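Local coordinates for 4-alpha-glucanotransferase (Aquifex aeolicus, PDB 1TZ7), which is an amylomaltase of the 4-alpha-glucanotransferase family, built around a beta/alpha barrel of parallel strands, at residues L28-L33 and W61-L66; N75-S80 and G477-R482; N273-W278 and E312-V317. One frame throughout, in Å; residues are numbered along the deposited sequence.

From the N terminus, contact 1 comes first: 28-33 runs on from barrel strand 23-27, the chain makes helix 44-56, and strand 60-62 brings 61-66 back beside it, as in a beta-alpha-beta unit. Contact 2 opens only after that, at 75-80, and closes nearly four hundred residues later at 477-482, tying the loop after the second barrel strand to a loop near the C terminus. Contact 3 is nested inside that long span, joining the chain that leaves edge strand 269-274 to strand 313-318 of a separate antiparallel sheet. Contacts 1 and 2 touch, with a probable hydrogen bond between Ser32 OG and Trp481 O (2.8 Å); the centres of contacts 1 and 3 lie about 27 Å apart.

Contact 1 (L28-L33 and W61-L66); sequences LHVTSL and WQVLPL
Where barrel strands 23-27 and 60-62 run out side by side, Leu28 and His29 meet the chain from Trp61 to Leu64. The strand pairing persists for one more bond, Leu28 N to Gln62 O at 2.9 Å. Leu28 O is taken by a side chain: the indole NE1 of Trp61 reaches it at 2.8 Å, in the carbonyl plane and on a lone pair, and Val63 CG1 lies over one face of the same indole, toward the rim of the ring. Trp61 meets Phe49 of helix 44-56 edge-to-face, so its indole packs against that helix. Beyond it, His29 swings its ring across with CG anti to the backbone N (chi1 -167°). Its ND1 accepts from Leu64 N, 3.1 Å away and fairly bent at 138°, while Leu64 CD1 makes a CH-pi contact over one face, 3.9 Å from the ring centroid. Pro65 O lies near the ring plane, 3.4 Å from His29 CE1. Together these contacts help hold the imidazole. Val30 CG2 fills in beside Val63 CG1, 4.2 Å off. This is the carboxyl end of two neighbouring parallel strands of a beta/alpha barrel, where the chains part into loops.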
loop_
_atom_site.group_PDB
_atom_site.type_symbol
_atom_site.label_atom_id
_atom_site.label_comp_id
_atom_site.label_asym_id
_atom_site.label_seq_id
_atom_site.Cartn_x
_atom_site.Cartn_y
_atom_site.Cartn_z
ATOM N N LEU A 28 5.210 -6.648 -5.562
ATOM C CA LEU A 28 4.757 -6.175 -6.866
ATOM C C LEU A 28 3.369 -5.564 -6.743
ATOM O O LEU A 28 2.412 -6.250 -6.406
ATOM C CB LEU A 28 4.719 -7.335 -7.870
ATOM C CG LEU A 28 4.218 -6.978 -9.276
ATOM C CD1 LEU A 28 5.264 -6.158 -10.022
ATOM C CD2 LEU A 28 3.867 -8.237 -10.055
ATOM N N HIS A 29 3.267 -4.273 -7.013
ATOM C CA HIS A 29 1.983 -3.584 -6.981
ATOM C C HIS A 29 1.153 -3.940 -8.199
ATOM O O HIS A 29 1.690 -4.216 -9.279
ATOM C CB HIS A 29 2.202 -2.084 -6.931
ATOM C CG HIS A 29 0.976 -1.292 -6.584
ATOM N ND1 HIS A 29 0.211 -1.549 -5.467
ATOM C CD2 HIS A 29 0.403 -0.229 -7.195
ATOM C CE1 HIS A 29 -0.785 -0.680 -5.412
ATOM N NE2 HIS A 29 -0.692 0.129 -6.450
ATOM N N VAL A 30 -0.160 -3.927 -8.023
ATOM C CA VAL A 30 -1.084 -4.305 -9.083
ATOM C C VAL A 30 -0.841 -3.486 -10.362
ATOM O O VAL A 30 -0.946 -4.010 -11.460
ATOM C CB VAL A 30 -2.563 -4.138 -8.621
ATOM C CG1 VAL A 30 -3.520 -4.440 -9.757
ATOM C CG2 VAL A 30 -2.859 -5.055 -7.412
ATOM N N THR A 31 -0.509 -2.199 -10.202
ATOM C CA THR A 31 -0.329 -1.300 -11.359
ATOM C C THR A 31 0.804 -1.769 -12.261
ATOM O O THR A 31 0.789 -1.516 -13.459
ATOM C CB THR A 31 -0.043 0.152 -10.898
ATOM O OG1 THR A 31 1.113 0.181 -10.051
ATOM C CG2 THR A 31 -1.175 0.693 -10.025
ATOM N N SER A 32 1.789 -2.448 -11.673
ATOM C CA SER A 32 2.996 -2.856 -12.398
ATOM C C SER A 32 2.771 -4.094 -13.282
ATOM O O SER A 32 3.610 -4.419 -14.122
ATOM C CB SER A 32 4.141 -3.122 -11.415
ATOM O OG SER A 32 4.459 -1.957 -10.686
ATOM N N LEU A 33 1.639 -4.772 -13.090
ATOM C CA LEU A 33 1.253 -5.906 -13.958
ATOM C C LEU A 33 1.163 -5.439 -15.414
ATOM O O LEU A 33 0.719 -4.322 -15.681
ATOM C CB LEU A 33 -0.113 -6.464 -13.531
ATOM C CG LEU A 33 -0.247 -7.681 -12.588
ATOM C CD1 LEU A 33 1.021 -8.393 -12.192
ATOM C CD2 LEU A 33 -1.222 -7.474 -11.423
ATOM N N TRP A 61 2.722 -12.608 -1.567
ATOM C CA TRP A 61 2.637 -11.528 -2.525
ATOM C C TRP A 61 2.370 -10.223 -1.779
ATOM O O TRP A 61 1.360 -10.095 -1.090
ATOM C CB TRP A 61 1.500 -11.800 -3.517
ATOM C CG TRP A 61 1.262 -10.690 -4.493
ATOM C CD1 TRP A 61 2.179 -9.776 -4.945
ATOM C CD2 TRP A 61 0.030 -10.373 -5.145
ATOM N NE1 TRP A 61 1.590 -8.912 -5.838
ATOM C CE2 TRP A 61 0.268 -9.256 -5.981
ATOM C CE3 TRP A 61 -1.264 -10.921 -5.113
ATOM C CZ2 TRP A 61 -0.735 -8.679 -6.769
ATOM C CZ3 TRP A 61 -2.255 -10.345 -5.898
ATOM C CH2 TRP A 61 -1.983 -9.236 -6.713
ATOM N N GLN A 62 3.276 -9.260 -1.910
ATOM C CA GLN A 62 3.083 -7.955 -1.280
ATOM C C GLN A 62 2.683 -6.902 -2.293
ATOM O O GLN A 62 3.345 -6.717 -3.312
ATOM C CB GLN A 62 4.336 -7.505 -0.521
ATOM C CG GLN A 62 4.095 -6.237 0.332
ATOM C CD GLN A 62 5.230 -5.926 1.302
ATOM O OE1 GLN A 62 5.553 -4.762 1.526
ATOM N NE2 GLN A 62 5.818 -6.952 1.877
ATOM N N VAL A 63 1.586 -6.215 -2.001
ATOM C CA VAL A 63 1.122 -5.115 -2.812
ATOM C C VAL A 63 1.218 -3.820 -2.017
ATOM O O VAL A 63 1.421 -3.839 -0.804
ATOM C CB VAL A 63 -0.354 -5.327 -3.263
ATOM C CG1 VAL A 63 -0.450 -6.467 -4.266
ATOM C CG2 VAL A 63 -1.267 -5.593 -2.051
ATOM N N LEU A 64 1.076 -2.695 -2.707
ATOM C CA LEU A 64 0.923 -1.402 -2.042
ATOM C C LEU A 64 -0.573 -1.167 -1.766
ATOM O O LEU A 64 -1.412 -1.977 -2.171
ATOM C CB LEU A 64 1.509 -0.280 -2.914
ATOM C CG LEU A 64 2.868 -0.592 -3.573
ATOM C CD1 LEU A 64 3.274 0.512 -4.519
ATOM C CD2 LEU A 64 3.942 -0.817 -2.515
ATOM N N PRO A 65 -0.911 -0.078 -1.074
ATOM C CA PRO A 65 -2.314 0.222 -0.774
ATOM C C PRO A 65 -3.176 0.262 -2.033
ATOM O O PRO A 65 -2.730 0.733 -3.075
ATOM C CB PRO A 65 -2.245 1.605 -0.112
ATOM C CG PRO A 65 -0.873 1.685 0.447
ATOM C CD PRO A 65 -0.002 0.944 -0.524
ATOM N N LEU A 66 -4.398 -0.233 -1.923
ATOM C CA LEU A 66 -5.292 -0.362 -3.073
ATOM C C LEU A 66 -6.268 0.810 -3.112
ATOM O O LEU A 66 -7.227 0.801 -3.873
ATOM C CB LEU A 66 -6.069 -1.691 -2.986
ATOM C CG LEU A 66 -5.486 -2.918 -3.709
ATOM C CD1 LEU A 66 -3.978 -2.954 -3.644
ATOM C CD2 LEU A 66 -6.081 -4.201 -3.125
#

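Contact 2 (N75-S80 and G477-R482); sequences NSPYSS and GNWRWR
A type I beta turn, Ser76 to Ser79, lies on one face of the Trp479 indole. Pro77 CD sits over the centre of the ring system, 3.5 Å from the centroid of the six-membered ring and 14° off its normal, and Ser76 CA makes a second CH-pi contact above the five-membered ring (3.7 Å to its centroid). The opposite face of the indole is met by Asn478 CB, from the preceding residue. Tyr78 comes in at the far end, its CE2 3.7 Å from Trp479 CH2, with the two ring planes inclined at 44°. Within the turn, Ser76 holds OG anti to its own amide nitrogen (chi1 177°), which places the oxygen where Tyr78 N can donate to it at 3.2 Å: an ST turn superposed on the beta turn. Both loops lie outside regular structure, one following barrel strand 60-62 and the other close to the end of the chain. Next to the indole a water bridges them, donating to Asn75 OD1 (2.9 Å) and to Asn478 O (2.8 Å) and accepting a weak bond from Arg480 NH2. Asn75 ND2 is hydrogen-bonded to Tyr121 OH, and Arg480 NH1 forms a salt bridge with Glu118.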
loop_
_atom_site.group_PDB
_atom_site.type_symbol
_atom_site.label_atom_id
_atom_site.label_comp_id
_atom_site.label_asym_id
_atom_site.label_seq_id
_atom_site.Cartn_x
_atom_site.Cartn_y
_atom_site.Cartn_z
ATOM N N ASN A 75 -0.448 10.473 -7.902
ATOM C CA ASN A 75 -0.885 9.077 -8.060
ATOM C C ASN A 75 -0.384 8.160 -6.945
ATOM O O ASN A 75 -0.275 6.961 -7.134
ATOM C CB ASN A 75 -0.435 8.520 -9.416
ATOM C CG ASN A 75 -0.839 9.397 -10.559
ATOM O OD1 ASN A 75 0.009 9.991 -11.236
ATOM N ND2 ASN A 75 -2.138 9.493 -10.796
ATOM N N SER A 76 -0.086 8.734 -5.781
ATOM C CA SER A 76 0.460 7.960 -4.663
ATOM C C SER A 76 -0.636 7.128 -4.006
ATOM O O SER A 76 -1.702 7.647 -3.683
ATOM C CB SER A 76 1.093 8.890 -3.626
ATOM O OG SER A 76 1.564 8.155 -2.502
ATOM N N PRO A 77 -0.370 5.833 -3.811
ATOM C CA PRO A 77 -1.274 4.959 -3.060
ATOM C C PRO A 77 -1.438 5.375 -1.596
ATOM O O PRO A 77 -2.372 4.920 -0.933
ATOM C CB PRO A 77 -0.581 3.587 -3.141
ATOM C CG PRO A 77 0.363 3.694 -4.271
ATOM C CD PRO A 77 0.807 5.103 -4.309
ATOM N N TYR A 78 -0.533 6.220 -1.102
ATOM C CA TYR A 78 -0.493 6.568 0.318
ATOM C C TYR A 78 -1.139 7.926 0.592
ATOM O O TYR A 78 -1.120 8.407 1.722
ATOM C CB TYR A 78 0.955 6.571 0.823
ATOM C CG TYR A 78 1.637 5.228 0.716
ATOM C CD1 TYR A 78 1.580 4.309 1.762
ATOM C CD2 TYR A 78 2.337 4.871 -0.431
ATOM C CE1 TYR A 78 2.206 3.066 1.665
ATOM C CE2 TYR A 78 2.966 3.631 -0.538
ATOM C CZ TYR A 78 2.897 2.738 0.512
ATOM O OH TYR A 78 3.518 1.519 0.410
ATOM N N SER A 79 -1.712 8.535 -0.446
ATOM C CA SER A 79 -2.439 9.801 -0.296
ATOM C C SER A 79 -3.771 9.748 -1.049
ATOM O O SER A 79 -3.879 10.220 -2.187
ATOM C CB SER A 79 -1.590 10.968 -0.799
ATOM O OG SER A 79 -2.104 12.201 -0.341
ATOM N N SER A 80 -4.778 9.176 -0.397
ATOM C CA SER A 80 -6.031 8.815 -1.050
ATOM C C SER A 80 -7.197 9.523 -0.374
ATOM O O SER A 80 -7.109 9.907 0.788
ATOM C CB SER A 80 -6.239 7.291 -0.971
ATOM O OG SER A 80 -7.463 6.907 -1.568
ATOM N N GLY A 477 6.090 11.806 -10.824
ATOM C CA GLY A 477 6.902 10.888 -11.619
ATOM C C GLY A 477 6.884 9.463 -11.085
ATOM O O GLY A 477 7.425 8.549 -11.710
ATOM N N ASN A 478 6.255 9.275 -9.933
ATOM C CA ASN A 478 6.358 8.021 -9.199
ATOM C C ASN A 478 5.215 7.066 -9.514
ATOM O O ASN A 478 4.210 7.457 -10.114
ATOM C CB ASN A 478 6.399 8.301 -7.703
ATOM C CG ASN A 478 7.506 9.252 -7.324
ATOM O OD1 ASN A 478 8.683 8.953 -7.504
ATOM N ND2 ASN A 478 7.135 10.418 -6.800
ATOM N N TRP A 479 5.386 5.805 -9.101
ATOM C CA TRP A 479 4.320 4.797 -9.139
ATOM C C TRP A 479 3.978 4.376 -10.556
ATOM O O TRP A 479 2.898 3.830 -10.808
ATOM C CB TRP A 479 3.063 5.306 -8.420
ATOM C CG TRP A 479 3.363 6.059 -7.169
ATOM C CD1 TRP A 479 3.238 7.398 -6.971
ATOM C CD2 TRP A 479 3.847 5.516 -5.942
ATOM N NE1 TRP A 479 3.613 7.727 -5.689
ATOM C CE2 TRP A 479 3.995 6.590 -5.037
ATOM C CE3 TRP A 479 4.177 4.226 -5.506
ATOM C CZ2 TRP A 479 4.451 6.414 -3.728
ATOM C CZ3 TRP A 479 4.628 4.054 -4.207
ATOM C CH2 TRP A 479 4.760 5.144 -3.334
ATOM N N ARG A 480 4.900 4.611 -11.481
ATOM C CA ARG A 480 4.621 4.428 -12.886
ATOM C C ARG A 480 5.226 3.128 -13.458
ATOM O O ARG A 480 4.813 2.677 -14.517
ATOM C CB ARG A 480 5.115 5.644 -13.684
ATOM C CG ARG A 480 4.490 6.995 -13.204
ATOM C CD ARG A 480 4.535 8.128 -14.232
ATOM N NE ARG A 480 3.371 8.151 -15.030
ATOM C CZ ARG A 480 2.447 9.115 -15.133
ATOM N NH1 ARG A 480 1.503 8.901 -15.999
ATOM N NH2 ARG A 480 2.393 10.213 -14.363
ATOM N N TRP A 481 6.196 2.532 -12.760
ATOM C CA TRP A 481 6.921 1.389 -13.332
ATOM C C TRP A 481 5.999 0.212 -13.572
ATOM O O TRP A 481 5.185 -0.131 -12.722
ATOM C CB TRP A 481 8.073 0.931 -12.444
ATOM C CG TRP A 481 8.742 -0.301 -13.013
ATOM C CD1 TRP A 481 9.596 -0.352 -14.081
ATOM C CD2 TRP A 481 8.575 -1.655 -12.575
ATOM N NE1 TRP A 481 9.983 -1.651 -14.320
ATOM C CE2 TRP A 481 9.372 -2.471 -13.409
ATOM C CE3 TRP A 481 7.838 -2.268 -11.548
ATOM C CZ2 TRP A 481 9.452 -3.856 -13.250
ATOM C CZ3 TRP A 481 7.922 -3.640 -11.397
ATOM C CH2 TRP A 481 8.722 -4.418 -12.245
ATOM N N ARG A 482 6.147 -0.416 -14.734
ATOM C CA ARG A 482 5.440 -1.655 -15.043
ATOM C C ARG A 482 6.390 -2.683 -15.629
ATOM O O ARG A 482 7.393 -2.335 -16.263
ATOM C CB ARG A 482 4.307 -1.389 -16.041
ATOM C CG ARG A 482 3.255 -0.413 -15.552
ATOM C CD ARG A 482 1.849 -0.725 -16.049
ATOM N NE ARG A 482 1.725 -0.559 -17.495
ATOM C CZ ARG A 482 0.911 -1.277 -18.269
ATOM N NH1 ARG A 482 0.871 -1.048 -19.569
ATOM N NH2 ARG A 482 0.138 -2.226 -17.744
HETATM O O HOH W 1 2.916 9.565 -11.434
#

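Contact 3 (N273-W278 and E312-V317); sequences NPVYNW and EAYWEV
Val275 and Trp278 both come down on Tyr314 from the same side of its ring plane, at separate parts of its rim. The tyrosine belongs to strand 313-318 of a four-stranded antiparallel sheet, separate from the parallel barrel sheet, while Val275 and Trp278 belong to the chain that leaves edge strand 269-274 and turns into helix 278-283. The two strands are not neighbours: strand 255-259 runs between them, so side chains have to close the gap. At CE1 of Tyr314, Val275 CB comes to 3.6 Å, the valine crossing the tyrosine at about a right angle. At CE2 of Tyr314, Trp278 CD1 lies 3.7 Å away. That tyrosine carbon is near the indole plane, but the rings are inclined to each other by 47°, with 5.6 Å between the centroids of the tyrosine and the five-membered ring. Tyr314 carries CG between its backbone N and carbonyl carbon (chi1 66°), which sets the ring with CE1 facing Val275 and CE2 facing Trp278.

One step out, Glu316 reaches the same place from two residues along the strand. Its extended chain sets OE1 3.7 Å from Val275 CG2, against the methyl group. Outside these segments the carboxylate is doubly engaged, OE1 with Lys246 NZ and OE2 with Arg328 NH1. Lys246 NZ is also hydrogen-bonded to Tyr314 OH, and its backbone pairs with that of Val275, so one residue helps place both sides of the contact. Over one face of the Trp278 indole, Tyr276 CB lies 3.6 Å above the plane, toward the rim of the ring. Together with Lys246, a bond within the strand helps fix the hydroxyl of Tyr314: its OH donates to Glu316 OE1 at 3.0 Å, meeting the anti side of that oxygen, 31° out of the carboxylate plane.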
loop_
_atom_site.group_PDB
_atom_site.type_symbol
_atom_site.label_atom_id
_atom_site.label_comp_id
_atom_site.label_asym_id
_atom_site.label_seq_id
_atom_site.Cartn_x
_atom_site.Cartn_y
_atom_site.Cartn_z
ATOM N N ASN A 273 -0.600 15.522 5.992
ATOM C CA ASN A 273 -1.761 14.874 6.613
ATOM C C ASN A 273 -2.082 15.560 7.936
ATOM O O ASN A 273 -1.196 16.058 8.599
ATOM C CB ASN A 273 -1.486 13.378 6.871
ATOM C CG ASN A 273 -0.870 12.669 5.665
ATOM O OD1 ASN A 273 0.336 12.728 5.450
ATOM N ND2 ASN A 273 -1.706 11.986 4.884
ATOM N N PRO A 274 -3.349 15.573 8.324
ATOM C CA PRO A 274 -3.712 15.942 9.691
ATOM C C PRO A 274 -3.313 14.826 10.647
ATOM O O PRO A 274 -3.413 13.666 10.283
ATOM C CB PRO A 274 -5.232 16.086 9.622
ATOM C CG PRO A 274 -5.645 15.186 8.512
ATOM C CD PRO A 274 -4.525 15.212 7.514
ATOM N N VAL A 275 -2.843 15.175 11.837
ATOM C CA VAL A 275 -2.436 14.170 12.811
ATOM C C VAL A 275 -3.636 13.691 13.598
ATOM O O VAL A 275 -4.660 14.368 13.662
ATOM C CB VAL A 275 -1.353 14.708 13.789
ATOM C CG1 VAL A 275 -0.129 15.176 13.021
ATOM C CG2 VAL A 275 -1.912 15.831 14.664
ATOM N N TYR A 276 -3.511 12.513 14.190
ATOM C CA TYR A 276 -4.572 11.947 14.998
ATOM C C TYR A 276 -4.658 12.666 16.344
ATOM O O TYR A 276 -3.639 12.981 16.957
ATOM C CB TYR A 276 -4.321 10.450 15.229
ATOM C CG TYR A 276 -4.500 9.580 13.988
ATOM C CD1 TYR A 276 -3.511 8.687 13.596
ATOM C CD2 TYR A 276 -5.665 9.648 13.221
ATOM C CE1 TYR A 276 -3.665 7.882 12.468
ATOM C CE2 TYR A 276 -5.831 8.851 12.089
ATOM C CZ TYR A 276 -4.823 7.968 11.719
ATOM O OH TYR A 276 -4.975 7.165 10.599
ATOM N N ASN A 277 -5.880 12.927 16.791
ATOM C CA ASN A 277 -6.139 13.196 18.196
ATOM C C ASN A 277 -6.281 11.879 18.962
ATOM O O ASN A 277 -7.384 11.374 19.145
ATOM C CB ASN A 277 -7.410 14.026 18.350
ATOM C CG ASN A 277 -7.600 14.539 19.760
ATOM O OD1 ASN A 277 -6.863 15.395 20.221
ATOM N ND2 ASN A 277 -8.591 14.019 20.445
ATOM N N TRP A 278 -5.155 11.333 19.403
ATOM C CA TRP A 278 -5.104 9.958 19.906
ATOM C C TRP A 278 -5.910 9.777 21.188
ATOM O O TRP A 278 -6.380 8.679 21.483
ATOM C CB TRP A 278 -3.658 9.521 20.125
ATOM C CG TRP A 278 -3.033 8.938 18.896
ATOM C CD1 TRP A 278 -2.101 9.526 18.095
ATOM C CD2 TRP A 278 -3.298 7.656 18.326
ATOM N NE1 TRP A 278 -1.768 8.687 17.060
ATOM C CE2 TRP A 278 -2.488 7.530 17.178
ATOM C CE3 TRP A 278 -4.139 6.591 18.669
ATOM C CZ2 TRP A 278 -2.495 6.386 16.375
ATOM C CZ3 TRP A 278 -4.141 5.450 17.863
ATOM C CH2 TRP A 278 -3.329 5.361 16.738
ATOM N N GLU A 312 4.175 4.691 18.661
ATOM C CA GLU A 312 4.880 5.034 19.901
ATOM C C GLU A 312 4.954 6.547 20.085
ATOM O O GLU A 312 4.657 7.063 21.154
ATOM C CB GLU A 312 6.298 4.442 19.887
ATOM C CG GLU A 312 7.029 4.539 21.227
ATOM C CD GLU A 312 7.755 5.869 21.410
ATOM O OE1 GLU A 312 7.799 6.378 22.555
ATOM O OE2 GLU A 312 8.278 6.404 20.411
ATOM N N ALA A 313 5.367 7.245 19.033
ATOM C CA ALA A 313 5.394 8.709 19.029
ATOM C C ALA A 313 5.434 9.225 17.591
ATOM O O ALA A 313 6.061 8.620 16.725
ATOM C CB ALA A 313 6.607 9.222 19.811
ATOM N N TYR A 314 4.761 10.345 17.344
ATOM C CA TYR A 314 4.663 10.891 15.994
ATOM C C TYR A 314 5.121 12.344 15.941
ATOM O O TYR A 314 4.991 13.089 16.916
ATOM C CB TYR A 314 3.229 10.770 15.469
ATOM C CG TYR A 314 2.221 11.617 16.208
ATOM C CD1 TYR A 314 1.870 12.878 15.741
ATOM C CD2 TYR A 314 1.608 11.151 17.371
ATOM C CE1 TYR A 314 0.945 13.656 16.409
ATOM C CE2 TYR A 314 0.681 11.922 18.049
ATOM C CZ TYR A 314 0.352 13.177 17.564
ATOM O OH TYR A 314 -0.567 13.951 18.229
ATOM N N TRP A 315 5.657 12.737 14.796
ATOM C CA TRP A 315 6.140 14.089 14.596
ATOM C C TRP A 315 4.968 15.015 14.240
ATOM O O TRP A 315 4.237 14.773 13.277
ATOM C CB TRP A 315 7.199 14.109 13.491
ATOM C CG TRP A 315 7.915 15.424 13.349
ATOM C CD1 TRP A 315 7.807 16.305 12.315
ATOM C CD2 TRP A 315 8.859 15.995 14.264
ATOM N NE1 TRP A 315 8.621 17.391 12.530
ATOM C CE2 TRP A 315 9.277 17.227 13.722
ATOM C CE3 TRP A 315 9.394 15.593 15.494
ATOM C CZ2 TRP A 315 10.201 18.056 14.363
ATOM C CZ3 TRP A 315 10.316 16.425 16.130
ATOM C CH2 TRP A 315 10.705 17.635 15.562
ATOM N N GLU A 316 4.804 16.065 15.032
ATOM C CA GLU A 316 3.662 16.963 14.922
ATOM C C GLU A 316 4.148 18.408 14.700
ATOM O O GLU A 316 4.853 18.957 15.534
ATOM C CB GLU A 316 2.840 16.892 16.206
ATOM C CG GLU A 316 1.606 17.762 16.219
ATOM C CD GLU A 316 0.868 17.696 17.542
ATOM O OE1 GLU A 316 0.008 16.803 17.705
ATOM O OE2 GLU A 316 1.151 18.533 18.419
ATOM N N VAL A 317 3.755 19.012 13.572
ATOM C CA VAL A 317 4.165 20.392 13.248
ATOM C C VAL A 317 2.934 21.320 13.037
ATOM O O VAL A 317 1.949 20.921 12.436
ATOM C CB VAL A 317 5.090 20.439 11.973
ATOM C CG1 VAL A 317 5.842 19.120 11.798
ATOM C CG2 VAL A 317 4.285 20.770 10.719
#